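Local coordinates for protein salt-tolerant glutaminase (Micrococcus luteus, PDB 3AGD) that probably catalyses the hydrolysis of L-glutamine to L-glutamate and ammonium, as a salt-tolerant member of the glutaminase family, at residues 339-342 with 343-347; 415-419 with 420-424; 128-131 with 132-135. One frame throughout, in Å; residues are numbered along the deposited sequence.

Overall arrangement
The three contacts are all local, one within a helix and two where a helix begins. Interaction 3 comes first along the chain, in the glutaminase region, at the start of helix 131-146. Interactions 1 and 2 follow in the STAS region, the first within helix 337-349, the second where strand 406-417 gives way to helix 419-434. Their centres are about 12 Å apart, and they touch: Ala340 and Leu344 pack on Gly421 and Leu424. The centre of interaction 3 is about 49 Å from that of interaction 1 and about 38 Å from that of interaction 2. Interactions 1 and 2 thus belong to one packed STAS unit at the subunit interface, interaction 3 to the separate glutaminase part.

Interaction 1 (339-342 with 343-347); sequences GAEA and VLDAL
Glu341 and Asp345, one helical turn apart on helix 337-349, bring their carboxylates together with OE2 of Glu341 only 2.7 Å from OD1 of Asp345. Two oxygens this close suggest that one of the acids is protonated. The carboxylate planes are turned 71° against each other. Torsions explain the meeting: Glu341 sends CG away from its own N (chi1 -171°) and then bends at chi2, -73°, which folds the carboxylate along the helix, while Asp345 holds CG beside its backbone N. The second subunit grips the buried pair: His51 of that subunit bonds to OE2 of Glu341, its His3 to OD2 of Asp345, and its Thr47 OG1 meets OE1 of Glu341 and OD1 of Asp345. Hydrogen bonds from these groups, and positive charge on the histidines if they are protonated, would ease the repulsion.

Elsewhere on the turn the side chains are apolar. Val343 lays CG2 against the carbonyl of Gly339, 3.2 Å from its O, and Leu344 rests CG at 3.3 Å from O of Ala340. Val343 packs on Leu331 of strand 326-332, and Leu344 on Leu424 of helix 419-434. The arrangement is that of an amphipathic alpha-helix in a STAS domain, one flank lying against its own sheet and neighbouring helix, with an acidic pair given over to the subunit interface.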
loop_
_atom_site.group_PDB
_atom_site.type_symbol
_atom_site.label_atom_id
_atom_site.label_comp_id
_atom_site.label_asym_id
_atom_site.label_seq_id
_atom_site.Cartn_x
_atom_site.Cartn_y
_atom_site.Cartn_z
ATOM N N GLY A 339 -2.969 -7.032 -13.005
ATOM C CA GLY A 339 -2.732 -7.161 -14.430
ATOM C C GLY A 339 -3.557 -8.274 -15.049
ATOM O O GLY A 339 -4.079 -8.124 -16.153
ATOM N N ALA A 340 -3.681 -9.392 -14.340
ATOM C CA ALA A 340 -4.447 -10.527 -14.842
ATOM C C ALA A 340 -5.918 -10.159 -15.052
ATOM O O ALA A 340 -6.541 -10.597 -16.017
ATOM C CB ALA A 340 -4.328 -11.704 -13.880
ATOM N N GLU A 341 -6.464 -9.357 -14.143
ATOM C CA GLU A 341 -7.856 -8.918 -14.234
ATOM C C GLU A 341 -8.020 -8.159 -15.549
ATOM O O GLU A 341 -9.004 -8.337 -16.267
ATOM C CB GLU A 341 -8.189 -8.005 -13.045
ATOM C CG GLU A 341 -9.665 -7.621 -12.879
ATOM C CD GLU A 341 -10.156 -6.625 -13.921
ATOM O OE1 GLU A 341 -9.389 -5.708 -14.280
ATOM O OE2 GLU A 341 -11.317 -6.749 -14.365
ATOM N N ALA A 342 -7.035 -7.321 -15.856
ATOM C CA ALA A 342 -7.047 -6.527 -17.077
ATOM C C ALA A 342 -6.921 -7.423 -18.305
ATOM O O ALA A 342 -7.576 -7.187 -19.321
ATOM C CB ALA A 342 -5.915 -5.516 -17.048
ATOM N N VAL A 343 -6.074 -8.446 -18.215
ATOM C CA VAL A 343 -5.887 -9.370 -19.328
ATOM C C VAL A 343 -7.196 -10.103 -19.614
ATOM O O VAL A 343 -7.594 -10.248 -20.767
ATOM C CB VAL A 343 -4.775 -10.394 -19.026
ATOM C CG1 VAL A 343 -4.682 -11.421 -20.154
ATOM C CG2 VAL A 343 -3.447 -9.668 -18.875
ATOM N N LEU A 344 -7.871 -10.552 -18.561
ATOM C CA LEU A 344 -9.142 -11.242 -18.725
ATOM C C LEU A 344 -10.185 -10.315 -19.354
ATOM O O LEU A 344 -11.042 -10.762 -20.122
ATOM C CB LEU A 344 -9.645 -11.758 -17.376
ATOM C CG LEU A 344 -8.822 -12.906 -16.789
ATOM C CD1 LEU A 344 -9.389 -13.292 -15.427
ATOM C CD2 LEU A 344 -8.848 -14.100 -17.744
ATOM N N ASP A 345 -10.118 -9.029 -19.022
ATOM C CA ASP A 345 -11.049 -8.054 -19.582
ATOM C C ASP A 345 -10.784 -7.919 -21.078
ATOM O O ASP A 345 -11.711 -7.755 -21.867
ATOM C CB ASP A 345 -10.874 -6.684 -18.917
ATOM C CG ASP A 345 -11.428 -6.637 -17.502
ATOM O OD1 ASP A 345 -11.143 -5.648 -16.791
ATOM O OD2 ASP A 345 -12.146 -7.577 -17.100
ATOM N N ALA A 346 -9.513 -7.978 -21.462
ATOM C CA ALA A 346 -9.153 -7.862 -22.872
ATOM C C ALA A 346 -9.651 -9.099 -23.608
ATOM O O ALA A 346 -10.251 -8.995 -24.677
ATOM C CB ALA A 346 -7.638 -7.725 -23.033
ATOM N N LEU A 347 -9.409 -10.268 -23.027
ATOM C CA LEU A 347 -9.847 -11.511 -23.639
ATOM C C LEU A 347 -11.360 -11.519 -23.806
ATOM O O LEU A 347 -11.874 -11.849 -24.875
ATOM C CB LEU A 347 -9.405 -12.704 -22.792
ATOM C CG LEU A 347 -7.888 -12.911 -22.711
ATOM C CD1 LEU A 347 -7.597 -14.124 -21.859
ATOM C CD2 LEU A 347 -7.308 -13.088 -24.107
#

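Interaction 2 (415-419 with 420-424); sequences DRIDD and VGRRL
Ile417, the last residue of its strand, pushes its side chain against the first turn of the helix that follows: CD1 lies 3.3 Å from the carbonyl C of Gly421 and 3.2 Å from N of Arg422. It can lie this near the backbone because Gly421 has no side chain. Its other branch, CG2, sits over one face of the Arg422 guanidinium, 3.3 Å from NH2. Next to it Asp418 is the N-cap. With chi1 at 76° its carboxylate reaches forward to the helix start, and OD1 accepts from Gly421 N at 2.9 Å, the donor lying above the carboxylate plane, 35° out of it. The cap opens helix 419-434, the crossover helix of a beta-alpha-beta unit that links strands 406-417 and 438-442 of the STAS domain.

Toward solvent the contact is looser. Exposed Asp419 forms a salt bridge to Arg422, OD1 to NH1 at 2.6 Å, but the hydrogen bond within it is bent and weak, and the two flat groups are turned 70° apart. Arg422 bends at chi3 to reach it, while its NH2 also bonds to the carbonyl of Ile447. Arg423 turns instead to the second subunit, where NH2 bonds to O of Asp301.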
loop_
_atom_site.group_PDB
_atom_site.type_symbol
_atom_site.label_atom_id
_atom_site.label_comp_id
_atom_site.label_asym_id
_atom_site.label_seq_id
_atom_site.Cartn_x
_atom_site.Cartn_y
_atom_site.Cartn_z
ATOM N N ASP A 415 7.660 -9.510 -17.378
ATOM C CA ASP A 415 8.822 -9.712 -16.524
ATOM C C ASP A 415 8.645 -10.940 -15.642
ATOM O O ASP A 415 9.573 -11.730 -15.470
ATOM C CB ASP A 415 9.069 -8.467 -15.671
ATOM C CG ASP A 415 9.480 -7.272 -16.506
ATOM O OD1 ASP A 415 10.388 -7.431 -17.351
ATOM O OD2 ASP A 415 8.906 -6.178 -16.323
ATOM N N ARG A 416 7.455 -11.090 -15.077
ATOM C CA ARG A 416 7.137 -12.236 -14.239
ATOM C C ARG A 416 5.660 -12.234 -13.885
ATOM O O ARG A 416 4.966 -11.233 -14.060
ATOM C CB ARG A 416 8.004 -12.252 -12.972
ATOM C CG ARG A 416 7.948 -11.004 -12.116
ATOM C CD ARG A 416 9.152 -10.978 -11.186
ATOM N NE ARG A 416 9.120 -9.861 -10.250
ATOM C CZ ARG A 416 8.265 -9.759 -9.239
ATOM N NH1 ARG A 416 7.368 -10.711 -9.032
ATOM N NH2 ARG A 416 8.309 -8.707 -8.433
ATOM N N ILE A 417 5.179 -13.368 -13.394
ATOM C CA ILE A 417 3.777 -13.504 -13.046
ATOM C C ILE A 417 3.662 -14.378 -11.806
ATOM O O ILE A 417 4.399 -15.355 -11.668
ATOM C CB ILE A 417 3.008 -14.151 -14.218
ATOM C CG1 ILE A 417 1.523 -14.280 -13.880
ATOM C CG2 ILE A 417 3.604 -15.516 -14.531
ATOM C CD1 ILE A 417 0.678 -14.725 -15.054
ATOM N N ASP A 418 2.754 -14.029 -10.899
ATOM C CA ASP A 418 2.592 -14.828 -9.693
ATOM C C ASP A 418 1.594 -15.937 -9.995
ATOM O O ASP A 418 1.010 -15.972 -11.078
ATOM C CB ASP A 418 2.149 -13.950 -8.509
ATOM C CG ASP A 418 0.687 -13.548 -8.573
ATOM O OD1 ASP A 418 0.118 -13.483 -9.683
ATOM O OD2 ASP A 418 0.111 -13.278 -7.494
ATOM N N ASP A 419 1.412 -16.857 -9.056
ATOM C CA ASP A 419 0.499 -17.967 -9.285
ATOM C C ASP A 419 -0.939 -17.563 -9.557
ATOM O O ASP A 419 -1.630 -18.232 -10.321
ATOM C CB ASP A 419 0.554 -18.952 -8.118
ATOM C CG ASP A 419 1.864 -19.717 -8.073
ATOM O OD1 ASP A 419 2.586 -19.710 -9.095
ATOM O OD2 ASP A 419 2.167 -20.331 -7.027
ATOM N N VAL A 420 -1.395 -16.478 -8.941
ATOM C CA VAL A 420 -2.764 -16.027 -9.159
ATOM C C VAL A 420 -2.966 -15.584 -10.604
ATOM O O VAL A 420 -3.911 -16.012 -11.260
ATOM C CB VAL A 420 -3.134 -14.858 -8.222
ATOM C CG1 VAL A 420 -4.491 -14.262 -8.627
ATOM C CG2 VAL A 420 -3.195 -15.357 -6.788
ATOM N N GLY A 421 -2.081 -14.724 -11.097
ATOM C CA GLY A 421 -2.204 -14.261 -12.467
ATOM C C GLY A 421 -2.062 -15.436 -13.414
ATOM O O GLY A 421 -2.695 -15.501 -14.462
ATOM N N ARG A 422 -1.217 -16.375 -13.009
ATOM C CA ARG A 422 -0.929 -17.583 -13.761
ATOM C C ARG A 422 -2.176 -18.477 -13.853
ATOM O O ARG A 422 -2.443 -19.080 -14.887
ATOM C CB ARG A 422 0.232 -18.300 -13.065
ATOM C CG ARG A 422 0.767 -19.518 -13.754
ATOM C CD ARG A 422 1.999 -20.047 -13.019
ATOM N NE ARG A 422 3.222 -19.312 -13.341
ATOM C CZ ARG A 422 3.927 -18.595 -12.470
ATOM N NH1 ARG A 422 3.537 -18.495 -11.205
ATOM N NH2 ARG A 422 5.044 -17.990 -12.860
ATOM N N ARG A 423 -2.945 -18.544 -12.771
ATOM C CA ARG A 423 -4.163 -19.349 -12.741
ATOM C C ARG A 423 -5.302 -18.660 -13.497
ATOM O O ARG A 423 -6.077 -19.308 -14.202
ATOM C CB ARG A 423 -4.592 -19.594 -11.294
ATOM C CG ARG A 423 -5.979 -20.199 -11.142
ATOM C CD ARG A 423 -6.446 -20.131 -9.698
ATOM N NE ARG A 423 -6.462 -18.757 -9.202
ATOM C CZ ARG A 423 -6.857 -18.404 -7.984
ATOM N NH1 ARG A 423 -7.275 -19.323 -7.125
ATOM N NH2 ARG A 423 -6.831 -17.128 -7.622
ATOM N N LEU A 424 -5.408 -17.345 -13.341
ATOM C CA LEU A 424 -6.454 -16.585 -14.013
ATOM C C LEU A 424 -6.284 -16.600 -15.531
ATOM O O LEU A 424 -7.245 -16.821 -16.262
ATOM C CB LEU A 424 -6.472 -15.137 -13.505
ATOM C CG LEU A 424 -6.961 -14.950 -12.064
ATOM C CD1 LEU A 424 -6.788 -13.498 -11.630
ATOM C CD2 LEU A 424 -8.423 -15.359 -11.975
#

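Interaction 3 (128-131 with 132-135); sequences EASR and KERL
Ser130 and Glu133 bond to each other in both directions at the start of helix 131-146. Among these polar contacts, N of Ser130 donates to OE2 of Glu133 at 2.9 Å, a nearly straight bond that reaches the anti side of the carboxylate, 17° out of its plane. In return N of Glu133 donates to OG of Ser130 at 3.3 Å, and that hydroxyl makes a weak bond to OE2 of Glu133 at 3.2 Å. The serine can do this because OG stands between its own N and carbonyl carbon (chi1 66°), while Glu133 runs extended beyond CG. Such reciprocal bonding is a capping box, with Ser130 as the N-cap that begins a helix of the glutaminase domain.

Backbone bonds carry the turn onward, N of Arg134 to O of Ser130 at 3.0 Å.

Of the charged groups, Arg134 bends at chi2 and reaches back to the loop, where O of Ala129 lies over one face of its guanidinium and NH1 bonds to the carbonyl of Gly126. For nonpolar packing, Leu135 meets Ala193; the side chain of Leu135 is about 9 Å from that of Tyr191, which binds L-glutamate in another structure of this protein.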
loop_
_atom_site.group_PDB
_atom_site.type_symbol
_atom_site.label_atom_id
_atom_site.label_comp_id
_atom_site.label_asym_id
_atom_site.label_seq_id
_atom_site.Cartn_x
_atom_site.Cartn_y
_atom_site.Cartn_z
ATOM N N GLU A 128 16.213 -25.879 19.738
ATOM C CA GLU A 128 17.436 -26.205 20.464
ATOM C C GLU A 128 18.699 -25.479 20.016
ATOM O O GLU A 128 19.797 -25.902 20.363
ATOM C CB GLU A 128 17.690 -27.714 20.375
ATOM C CG GLU A 128 16.470 -28.579 20.666
ATOM C CD GLU A 128 15.997 -28.471 22.103
ATOM O OE1 GLU A 128 14.939 -29.052 22.426
ATOM O OE2 GLU A 128 16.684 -27.809 22.912
ATOM N N ALA A 129 18.563 -24.396 19.258
ATOM C CA ALA A 129 19.746 -23.683 18.788
ATOM C C ALA A 129 20.527 -23.049 19.926
ATOM O O ALA A 129 19.968 -22.721 20.971
ATOM C CB ALA A 129 19.354 -22.617 17.769
ATOM N N SER A 130 21.826 -22.875 19.715
ATOM C CA SER A 130 22.682 -22.271 20.727
ATOM C C SER A 130 22.732 -20.756 20.559
ATOM O O SER A 130 22.331 -20.215 19.525
ATOM C CB SER A 130 24.103 -22.827 20.625
ATOM O OG SER A 130 24.708 -22.431 19.403
ATOM N N ARG A 131 23.228 -20.085 21.592
ATOM C CA ARG A 131 23.368 -18.634 21.595
ATOM C C ARG A 131 24.172 -18.185 20.374
ATOM O O ARG A 131 23.781 -17.248 19.672
ATOM C CB ARG A 131 24.075 -18.203 22.881
ATOM C CG ARG A 131 24.486 -16.747 22.949
ATOM C CD ARG A 131 25.359 -16.526 24.174
ATOM N NE ARG A 131 26.495 -17.448 24.193
ATOM C CZ ARG A 131 27.306 -17.617 25.236
ATOM N NH1 ARG A 131 27.109 -16.926 26.350
ATOM N NH2 ARG A 131 28.318 -18.474 25.167
ATOM N N LYS A 132 25.287 -18.865 20.116
ATOM C CA LYS A 132 26.153 -18.531 18.981
ATOM C C LYS A 132 25.468 -18.687 17.637
ATOM O O LYS A 132 25.657 -17.865 16.743
ATOM C CB LYS A 132 27.407 -19.404 18.958
ATOM C CG LYS A 132 28.353 -19.032 17.831
ATOM C CD LYS A 132 29.635 -18.483 18.418
ATOM C CE LYS A 132 30.523 -17.788 17.387
ATOM N NZ LYS A 132 30.205 -18.093 15.960
ATOM N N GLU A 133 24.700 -19.761 17.485
ATOM C CA GLU A 133 23.996 -20.005 16.235
ATOM C C GLU A 133 22.939 -18.929 16.014
ATOM O O GLU A 133 22.703 -18.502 14.885
ATOM C CB GLU A 133 23.313 -21.375 16.247
ATOM C CG GLU A 133 24.242 -22.560 16.418
ATOM C CD GLU A 133 23.492 -23.877 16.381
ATOM O OE1 GLU A 133 23.478 -24.537 15.324
ATOM O OE2 GLU A 133 22.896 -24.248 17.409
ATOM N N ARG A 134 22.295 -18.494 17.092
ATOM C CA ARG A 134 21.270 -17.468 16.968
ATOM C C ARG A 134 21.878 -16.130 16.551
ATOM O O ARG A 134 21.319 -15.430 15.707
ATOM C CB ARG A 134 20.492 -17.312 18.277
ATOM C CG ARG A 134 19.657 -18.538 18.659
ATOM C CD ARG A 134 18.352 -18.100 19.311
ATOM N NE ARG A 134 17.799 -19.061 20.267
ATOM C CZ ARG A 134 17.395 -20.289 19.970
ATOM N NH1 ARG A 134 17.480 -20.739 18.734
ATOM N NH2 ARG A 134 16.889 -21.065 20.916
ATOM N N LEU A 135 23.027 -15.781 17.122
ATOM C CA LEU A 135 23.675 -14.523 16.762
ATOM C C LEU A 135 24.118 -14.616 15.306
ATOM O O LEU A 135 23.889 -13.694 14.525
ATOM C CB LEU A 135 24.892 -14.247 17.650
ATOM C CG LEU A 135 25.195 -12.768 17.937
ATOM C CD1 LEU A 135 26.615 -12.640 18.454
ATOM C CD2 LEU A 135 25.016 -11.922 16.687
#